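Local atomic coordinates of cell division control protein Cdc48 (Mycobacterium smegmatis, PDB entry 5E7P), a protein that binds adenine nucleotide and probably hydrolyses ATP, as a member of the AAA ATPase family related to Cdc48. Residues S20-T25 against S700-M705; A658-L663 against S680-L685; E243-S248 against A282-R287. One frame throughout, in Å; residues are numbered along the deposited sequence.

Interaction 1 (S20-T25 against S700-M705)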
loop_
_atom_site.group_PDB
_atom_site.type_symbol
_atom_site.label_atom_id
_atom_site.label_comp_id
_atom_site.label_asym_id
_atom_site.label_seq_id
_atom_site.Cartn_x
_atom_site.Cartn_y
_atom_site.Cartn_z
ATOM N N SER A 20 -22.215 -9.611 -1.264
ATOM C CA SER A 20 -22.416 -10.569 -2.346
ATOM C C SER A 20 -21.725 -11.897 -2.040
ATOM O O SER A 20 -20.732 -11.934 -1.320
ATOM C CB SER A 20 -21.911 -9.996 -3.671
ATOM O OG SER A 20 -20.523 -9.726 -3.607
ATOM N N HIS A 21 -22.257 -12.984 -2.588
ATOM C CA HIS A 21 -21.740 -14.316 -2.300
ATOM C C HIS A 21 -22.208 -15.327 -3.341
ATOM O O HIS A 21 -23.235 -15.133 -3.991
ATOM C CB HIS A 21 -22.201 -14.770 -0.913
ATOM C CG HIS A 21 -23.687 -14.898 -0.791
ATOM N ND1 HIS A 21 -24.505 -13.823 -0.524
ATOM C CD2 HIS A 21 -24.502 -15.970 -0.924
ATOM C CE1 HIS A 21 -25.762 -14.228 -0.490
ATOM N NE2 HIS A 21 -25.788 -15.528 -0.728
ATOM N N LEU A 22 -21.453 -16.410 -3.490
ATOM C CA LEU A 22 -21.803 -17.468 -4.427
ATOM C C LEU A 22 -21.417 -18.828 -3.870
ATOM O O LEU A 22 -20.405 -18.962 -3.181
ATOM C CB LEU A 22 -21.095 -17.260 -5.764
ATOM C CG LEU A 22 -21.567 -16.112 -6.653
ATOM C CD1 LEU A 22 -20.584 -15.896 -7.785
ATOM C CD2 LEU A 22 -22.958 -16.415 -7.191
ATOM N N ARG A 23 -22.233 -19.835 -4.161
ATOM C CA ARG A 23 -21.868 -21.207 -3.856
ATOM C C ARG A 23 -21.178 -21.800 -5.074
ATOM O O ARG A 23 -21.717 -21.759 -6.178
ATOM C CB ARG A 23 -23.099 -22.036 -3.496
ATOM C CG ARG A 23 -22.775 -23.453 -3.042
ATOM C CD ARG A 23 -23.970 -24.378 -3.218
ATOM N NE ARG A 23 -25.148 -23.900 -2.500
ATOM C CZ ARG A 23 -26.374 -24.389 -2.664
ATOM N NH1 ARG A 23 -26.588 -25.373 -3.529
ATOM N NH2 ARG A 23 -27.387 -23.890 -1.967
ATOM N N LEU A 24 -19.982 -22.340 -4.875
ATOM C CA LEU A 24 -19.239 -22.950 -5.968
ATOM C C LEU A 24 -18.822 -24.369 -5.608
ATOM O O LEU A 24 -18.955 -24.792 -4.460
ATOM C CB LEU A 24 -17.997 -22.120 -6.308
ATOM C CG LEU A 24 -18.209 -20.677 -6.769
ATOM C CD1 LEU A 24 -16.874 -20.024 -7.070
ATOM C CD2 LEU A 24 -19.112 -20.629 -7.988
ATOM N N THR A 25 -18.322 -25.097 -6.600
ATOM C CA THR A 25 -17.760 -26.420 -6.371
ATOM C C THR A 25 -16.264 -26.278 -6.110
ATOM O O THR A 25 -15.553 -25.617 -6.867
ATOM C CB THR A 25 -17.985 -27.350 -7.578
ATOM O OG1 THR A 25 -19.360 -27.289 -7.981
ATOM C CG2 THR A 25 -17.625 -28.786 -7.222
ATOM N N SER A 700 -24.926 -7.857 -13.792
ATOM C CA SER A 700 -25.226 -8.749 -14.908
ATOM C C SER A 700 -24.596 -10.118 -14.693
ATOM O O SER A 700 -25.256 -11.147 -14.846
ATOM C CB SER A 700 -24.738 -8.159 -16.233
ATOM O OG SER A 700 -25.467 -6.993 -16.577
ATOM N N ALA A 701 -23.317 -10.119 -14.336
ATOM C CA ALA A 701 -22.586 -11.357 -14.107
ATOM C C ALA A 701 -23.211 -12.149 -12.966
ATOM O O ALA A 701 -23.347 -13.368 -13.049
ATOM C CB ALA A 701 -21.119 -11.065 -13.819
ATOM N N MET A 702 -23.599 -11.446 -11.906
ATOM C CA MET A 702 -24.223 -12.081 -10.749
ATOM C C MET A 702 -25.599 -12.642 -11.102
ATOM O O MET A 702 -25.975 -13.725 -10.648
ATOM C CB MET A 702 -24.328 -11.095 -9.581
ATOM C CG MET A 702 -25.055 -11.647 -8.361
ATOM S SD MET A 702 -24.231 -13.066 -7.609
ATOM C CE MET A 702 -23.107 -12.264 -6.469
ATOM N N THR A 703 -26.343 -11.903 -11.919
ATOM C CA THR A 703 -27.647 -12.356 -12.388
ATOM C C THR A 703 -27.510 -13.658 -13.177
ATOM O O THR A 703 -28.343 -14.556 -13.066
ATOM C CB THR A 703 -28.339 -11.280 -13.259
ATOM O OG1 THR A 703 -28.642 -10.131 -12.457
ATOM C CG2 THR A 703 -29.628 -11.814 -13.857
ATOM N N ALA A 704 -26.439 -13.759 -13.960
ATOM C CA ALA A 704 -26.192 -14.947 -14.770
ATOM C C ALA A 704 -25.733 -16.136 -13.929
ATOM O O ALA A 704 -26.147 -17.269 -14.169
ATOM C CB ALA A 704 -25.178 -14.642 -15.853
ATOM N N MET A 705 -24.875 -15.873 -12.947
ATOM C CA MET A 705 -24.368 -16.926 -12.072
ATOM C C MET A 705 -25.490 -17.546 -11.241
ATOM O O MET A 705 -25.541 -18.764 -11.065
ATOM C CB MET A 705 -23.267 -16.388 -11.150
ATOM C CG MET A 705 -22.004 -15.936 -11.871
ATOM S SD MET A 705 -21.039 -17.300 -12.546
ATOM C CE MET A 705 -20.391 -18.045 -11.053
#
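Met-702 and Met-705 reach from helix 690-707 to the start of strand 22-28, and Leu-22 lies between them. Met-702 comes first along the helix. Its CG is anti to the backbone N (chi1 176°), and the chain then bends at both later torsions, which carries the thioether to the strand. Met-702 SD lies 3.6 Å from Leu-22 CD2. The two side chains run past each other in opposite directions. Met-702 CE goes further and ends 3.8 Å from Ser-20 CB, and also 3.8 Å from His-21 O. The hydroxyl of Ser-20 is engaged elsewhere, in a hydrogen bond with Leu-50 O. One turn on, Met-705 points toward the strand and crosses Leu-22 at about a right angle. Met-705 CB is 4.0 Å from Leu-22 CD2. The chain also bends twice, and Met-705 CE settles 3.9 Å from Leu-22 CD1 and 4.2 Å from Leu-24 CD2. In Leu-22, CD1 meets Met-705, and CD2 meets both methionines. Helix 44-50 adds Ala-49 against Leu-22 and Val-46 against Met-705. The strand belongs to the CDC48 N-terminal domain and the helix to the AAA+ lid, so the contact joins two distant parts of the chain. The touching side chains meet through carbon and sulfur alone. The fit probably rests on shape and burial, with both methionines bent to reach the leucines.

Interaction 2 (A658-L663 against S680-L685)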
loop_
_atom_site.group_PDB
_atom_site.type_symbol
_atom_site.label_atom_id
_atom_site.label_comp_id
_atom_site.label_asym_id
_atom_site.label_seq_id
_atom_site.Cartn_x
_atom_site.Cartn_y
_atom_site.Cartn_z
ATOM N N ALA A 658 -16.926 6.702 -24.491
ATOM C CA ALA A 658 -16.326 6.430 -23.195
ATOM C C ALA A 658 -16.930 5.192 -22.526
ATOM O O ALA A 658 -16.217 4.396 -21.915
ATOM C CB ALA A 658 -16.472 7.643 -22.304
ATOM N N ARG A 659 -18.244 5.034 -22.648
ATOM C CA ARG A 659 -18.934 3.900 -22.035
ATOM C C ARG A 659 -18.548 2.569 -22.683
ATOM O O ARG A 659 -18.553 1.528 -22.028
ATOM C CB ARG A 659 -20.456 4.098 -22.060
ATOM C CG ARG A 659 -20.944 5.241 -21.177
ATOM C CD ARG A 659 -22.458 5.216 -20.995
ATOM N NE ARG A 659 -23.181 5.357 -22.256
ATOM C CZ ARG A 659 -23.560 6.519 -22.781
ATOM N NH1 ARG A 659 -23.285 7.659 -22.160
ATOM N NH2 ARG A 659 -24.216 6.542 -23.930
ATOM N N ARG A 660 -18.212 2.607 -23.970
ATOM C CA ARG A 660 -17.728 1.417 -24.661
ATOM C C ARG A 660 -16.422 0.936 -24.039
ATOM O O ARG A 660 -16.263 -0.249 -23.748
ATOM C CB ARG A 660 -17.526 1.697 -26.149
ATOM C CG ARG A 660 -18.795 1.674 -26.979
ATOM C CD ARG A 660 -18.580 2.367 -28.314
ATOM N NE ARG A 660 -19.634 2.064 -29.277
ATOM C CZ ARG A 660 -20.813 2.675 -29.316
ATOM N NH1 ARG A 660 -21.107 3.623 -28.437
ATOM N NH2 ARG A 660 -21.704 2.333 -30.235
ATOM N N ASP A 661 -15.493 1.867 -23.833
ATOM C CA ASP A 661 -14.197 1.555 -23.234
ATOM C C ASP A 661 -14.350 0.992 -21.826
ATOM O O ASP A 661 -13.763 -0.036 -21.487
ATOM C CB ASP A 661 -13.313 2.803 -23.186
ATOM C CG ASP A 661 -13.109 3.428 -24.552
ATOM O OD1 ASP A 661 -13.315 2.729 -25.570
ATOM O OD2 ASP A 661 -12.738 4.620 -24.610
ATOM N N ILE A 662 -15.147 1.677 -21.014
ATOM C CA ILE A 662 -15.389 1.268 -19.635
ATOM C C ILE A 662 -16.000 -0.131 -19.550
ATOM O O ILE A 662 -15.545 -0.967 -18.770
ATOM C CB ILE A 662 -16.295 2.281 -18.910
ATOM C CG1 ILE A 662 -15.609 3.648 -18.846
ATOM C CG2 ILE A 662 -16.620 1.798 -17.513
ATOM C CD1 ILE A 662 -16.513 4.770 -18.389
ATOM N N LEU A 663 -17.022 -0.387 -20.359
ATOM C CA LEU A 663 -17.629 -1.713 -20.404
ATOM C C LEU A 663 -16.622 -2.769 -20.860
ATOM O O LEU A 663 -16.501 -3.827 -20.242
ATOM C CB LEU A 663 -18.853 -1.721 -21.320
ATOM C CG LEU A 663 -20.100 -0.996 -20.814
ATOM C CD1 LEU A 663 -21.193 -1.011 -21.874
ATOM C CD2 LEU A 663 -20.595 -1.616 -19.517
ATOM N N SER A 680 -23.798 -1.452 -28.690
ATOM C CA SER A 680 -25.165 -0.945 -28.702
ATOM C C SER A 680 -25.659 -0.697 -27.277
ATOM O O SER A 680 -26.419 0.240 -27.027
ATOM C CB SER A 680 -26.094 -1.909 -29.441
ATOM O OG SER A 680 -25.974 -3.221 -28.926
ATOM N N LEU A 681 -25.214 -1.535 -26.345
ATOM C CA LEU A 681 -25.533 -1.349 -24.934
ATOM C C LEU A 681 -25.015 -0.006 -24.430
ATOM O O LEU A 681 -25.680 0.676 -23.652
ATOM C CB LEU A 681 -24.947 -2.486 -24.093
ATOM C CG LEU A 681 -25.151 -2.377 -22.580
ATOM C CD1 LEU A 681 -26.632 -2.358 -22.242
ATOM C CD2 LEU A 681 -24.448 -3.507 -21.848
ATOM N N ALA A 682 -23.825 0.371 -24.880
ATOM C CA ALA A 682 -23.228 1.638 -24.478
ATOM C C ALA A 682 -24.078 2.822 -24.932
ATOM O O ALA A 682 -24.251 3.792 -24.193
ATOM C CB ALA A 682 -21.813 1.755 -25.020
ATOM N N ASP A 683 -24.613 2.734 -26.147
ATOM C CA ASP A 683 -25.445 3.802 -26.695
ATOM C C ASP A 683 -26.736 3.983 -25.898
ATOM O O ASP A 683 -27.297 5.078 -25.856
ATOM C CB ASP A 683 -25.773 3.543 -28.169
ATOM C CG ASP A 683 -24.588 3.796 -29.092
ATOM O OD1 ASP A 683 -24.204 4.975 -29.269
ATOM O OD2 ASP A 683 -24.052 2.815 -29.653
ATOM N N ASP A 684 -27.199 2.910 -25.265
ATOM C CA ASP A 684 -28.444 2.953 -24.504
ATOM C C ASP A 684 -28.243 3.373 -23.048
ATOM O O ASP A 684 -29.215 3.579 -22.323
ATOM C CB ASP A 684 -29.156 1.596 -24.553
ATOM C CG ASP A 684 -29.746 1.290 -25.918
ATOM O OD1 ASP A 684 -30.046 2.242 -26.670
ATOM O OD2 ASP A 684 -29.915 0.093 -26.237
ATOM N N LEU A 685 -26.988 3.499 -22.622
ATOM C CA LEU A 685 -26.691 3.787 -21.218
ATOM C C LEU A 685 -26.435 5.264 -20.930
ATOM O O LEU A 685 -25.545 5.600 -20.152
ATOM C CB LEU A 685 -25.495 2.961 -20.735
ATOM C CG LEU A 685 -25.696 1.461 -20.528
ATOM C CD1 LEU A 685 -24.415 0.829 -20.004
ATOM C CD2 LEU A 685 -26.855 1.195 -19.582
#
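Ala-682 O is gripped by three N-H groups where helix 656-666 meets helix 678-684 of the AAA+ lid. Arg-659 NE lies 2.7 Å and Arg-659 NH2 2.8 Å from Ala-682 O, a side-on grip. The oxygen lies in the guanidinium plane, and both hydrogen bonds are bent, with N-H...O angles of 147° and 141°. The third donor is the backbone N of Leu-685, three residues on. Leu-685 O sits over one face of the same guanidinium, where the angle is too poor for a bond. Arg-660 meets the methyl of Ala-682, with Arg-660 CG 3.6 Å from Ala-682 CB. Its chain is extended from CG to NE, and this takes the guanidinium out to Asp-683. Arg-660 NH2 forms a salt bridge with Asp-683 OD2, which lies at the guanidinium edge, near its plane. A weak bond joins Arg-660 NH1 to Asp-683 OD1, and the guanidinium and carboxylate planes are 72° apart. Arg-660 NH1 is also bonded to Ala-656 O. Leu-663 and Leu-685 also pack on helix 690-707, at Leu-697 and Leu-696. The side chain of Arg-659 stands about 9 Å from a bound ADP. Leu-663 CD1 lies 4.1 Å from Leu-681 CD2 and 4.2 Å from Leu-685 CD1.

Interaction 3 (E243-S248 against A282-R287)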
loop_
_atom_site.group_PDB
_atom_site.type_symbol
_atom_site.label_atom_id
_atom_site.label_comp_id
_atom_site.label_asym_id
_atom_site.label_seq_id
_atom_site.Cartn_x
_atom_site.Cartn_y
_atom_site.Cartn_z
ATOM N N GLU A 243 22.411 14.002 4.728
ATOM C CA GLU A 243 22.873 15.376 4.885
ATOM C C GLU A 243 22.364 15.994 6.188
ATOM O O GLU A 243 23.066 16.771 6.833
ATOM C CB GLU A 243 22.473 16.217 3.663
ATOM C CG GLU A 243 21.670 17.470 3.972
ATOM C CD GLU A 243 22.382 18.742 3.551
ATOM O OE1 GLU A 243 21.699 19.777 3.374
ATOM O OE2 GLU A 243 23.622 18.708 3.404
ATOM N N TRP A 244 21.145 15.632 6.577
ATOM C CA TRP A 244 20.563 16.103 7.828
ATOM C C TRP A 244 21.311 15.540 9.033
ATOM O O TRP A 244 21.624 16.267 9.975
ATOM C CB TRP A 244 19.094 15.700 7.913
ATOM C CG TRP A 244 18.177 16.508 7.053
ATOM C CD1 TRP A 244 18.452 17.698 6.445
ATOM C CD2 TRP A 244 16.827 16.178 6.700
ATOM N NE1 TRP A 244 17.356 18.131 5.738
ATOM C CE2 TRP A 244 16.345 17.217 5.880
ATOM C CE3 TRP A 244 15.981 15.104 7.001
ATOM C CZ2 TRP A 244 15.052 17.216 5.359
ATOM C CZ3 TRP A 244 14.698 15.106 6.486
ATOM C CH2 TRP A 244 14.247 16.153 5.672
ATOM N N LEU A 245 21.585 14.239 8.992
ATOM C CA LEU A 245 22.310 13.565 10.062
ATOM C C LEU A 245 23.710 14.134 10.254
ATOM O O LEU A 245 24.155 14.337 11.384
ATOM C CB LEU A 245 22.413 12.065 9.783
ATOM C CG LEU A 245 21.272 11.173 10.263
ATOM C CD1 LEU A 245 21.567 9.723 9.914
ATOM C CD2 LEU A 245 21.052 11.337 11.764
ATOM N N ARG A 246 24.402 14.382 9.149
ATOM C CA ARG A 246 25.777 14.859 9.219
ATOM C C ARG A 246 25.862 16.269 9.793
ATOM O O ARG A 246 26.740 16.559 10.602
ATOM C CB ARG A 246 26.455 14.763 7.850
ATOM C CG ARG A 246 26.554 13.330 7.349
ATOM C CD ARG A 246 27.494 13.170 6.168
ATOM N NE ARG A 246 27.685 11.753 5.861
ATOM C CZ ARG A 246 28.585 10.972 6.453
ATOM N NH1 ARG A 246 29.391 11.471 7.381
ATOM N NH2 ARG A 246 28.681 9.692 6.117
ATOM N N LEU A 247 24.938 17.135 9.393
ATOM C CA LEU A 247 24.895 18.494 9.923
ATOM C C LEU A 247 24.620 18.487 11.422
ATOM O O LEU A 247 25.258 19.209 12.186
ATOM C CB LEU A 247 23.827 19.318 9.203
ATOM C CG LEU A 247 24.131 19.714 7.761
ATOM C CD1 LEU A 247 22.938 20.424 7.163
ATOM C CD2 LEU A 247 25.370 20.596 7.695
ATOM N N SER A 248 23.670 17.659 11.837
ATOM C CA SER A 248 23.296 17.579 13.241
ATOM C C SER A 248 24.391 16.957 14.102
ATOM O O SER A 248 24.726 17.483 15.159
ATOM C CB SER A 248 21.997 16.791 13.402
ATOM O OG SER A 248 21.635 16.691 14.768
ATOM N N ALA A 282 20.943 1.833 6.455
ATOM C CA ALA A 282 22.016 2.101 5.503
ATOM C C ALA A 282 22.627 3.483 5.713
ATOM O O ALA A 282 23.849 3.643 5.687
ATOM C CB ALA A 282 21.507 1.957 4.080
ATOM N N VAL A 283 21.771 4.480 5.920
ATOM C CA VAL A 283 22.221 5.853 6.126
ATOM C C VAL A 283 22.984 6.002 7.446
ATOM O O VAL A 283 23.957 6.752 7.532
ATOM C CB VAL A 283 21.032 6.849 6.061
ATOM C CG1 VAL A 283 21.432 8.225 6.575
ATOM C CG2 VAL A 283 20.512 6.946 4.641
ATOM N N CYS A 284 22.560 5.258 8.461
ATOM C CA CYS A 284 23.170 5.341 9.784
ATOM C C CYS A 284 24.273 4.310 9.981
ATOM O O CYS A 284 24.674 4.046 11.113
ATOM C CB CYS A 284 22.110 5.140 10.869
ATOM S SG CYS A 284 20.769 6.344 10.860
ATOM N N ALA A 285 24.758 3.732 8.885
ATOM C CA ALA A 285 25.739 2.647 8.942
ATOM C C ALA A 285 26.995 2.969 9.755
ATOM O O ALA A 285 27.527 2.103 10.449
ATOM C CB ALA A 285 26.120 2.207 7.540
ATOM N N SER A 286 27.464 4.211 9.670
ATOM C CA SER A 286 28.678 4.609 10.378
ATOM C C SER A 286 28.382 5.100 11.793
ATOM O O SER A 286 29.298 5.409 12.551
ATOM C CB SER A 286 29.433 5.686 9.598
ATOM O OG SER A 286 28.686 6.890 9.538
ATOM N N ARG A 287 27.101 5.176 12.140
ATOM C CA ARG A 287 26.685 5.604 13.470
ATOM C C ARG A 287 26.381 4.380 14.323
ATOM O O ARG A 287 26.181 3.284 13.796
ATOM C CB ARG A 287 25.420 6.462 13.385
ATOM C CG ARG A 287 25.396 7.462 12.248
ATOM C CD ARG A 287 26.263 8.662 12.547
ATOM N NE ARG A 287 26.298 9.593 11.423
ATOM C CZ ARG A 287 26.997 10.724 11.412
ATOM N NH1 ARG A 287 27.720 11.066 12.471
ATOM N NH2 ARG A 287 26.972 11.513 10.346
#
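Helix 276-283 begins in the P-loop region, at the ADP-binding residues Lys-276, Ala-277 and Thr-278. Its far end packs against helix 237-249. Leu-245 makes the apolar part of this contact with one methyl. Leu-245 CD1 is 3.6 Å from Cys-284 SG and 3.7 Å from Val-283 CG1. Val-283 CG1 is anti to the backbone N (chi1 167°), beside the carbonyl carbon, and this branch meets the leucine. Leu-264, Ala-362 and Ile-364 continue the apolar surface toward the central sheet. After the helix the chain makes a type I beta turn from Cys-284 to Arg-287, closed by Arg-287 N bonding Cys-284 O. The turn brings Arg-287 back toward helix 237-249. Its chain bends at chi2 (-77°), and Arg-287 NH2 arrives 3.5 Å from Arg-246 CG, which lies at the edge of the Arg-287 guanidinium. Leu-245 O is over one face of that group. Arg-287 NH2 lies over one face of the Arg-246 guanidinium, 3.8 Å from Arg-246 NH1, and the two planes are 47° apart. Asp-250 forms a salt bridge with Arg-287, and Asp-242 forms one with Arg-246. These acids probably offset the closeness of the two arginines. The side chain of Val-283 lies about 11 Å from the bound ADP. Helices packed on a largely parallel central sheet, one of them leading from the P-loop, are typical of the AAA nucleotide-binding fold.

Interaction 1 is buried and its side chains meet through apolar groups, while interactions 2 and 3 are partly buried and combine apolar packing with arginines. Interactions 1 and 2 are neighbours: their nearest atoms are about 6 Å apart, and helix 690-707 takes part in one and packs on Leu-663 and Leu-685 of the other. Interaction 1 links the N-terminal domain to the lid, whereas 658-663 with 680-685 joins two nearby helices. Interaction 3 lies across the chain's centre, about 56 Å from interaction 2 between centres, near the other ADP. Its arginines find their acids outside the two segments, whereas in interaction 2 an arginine and an aspartate pair directly across the contact.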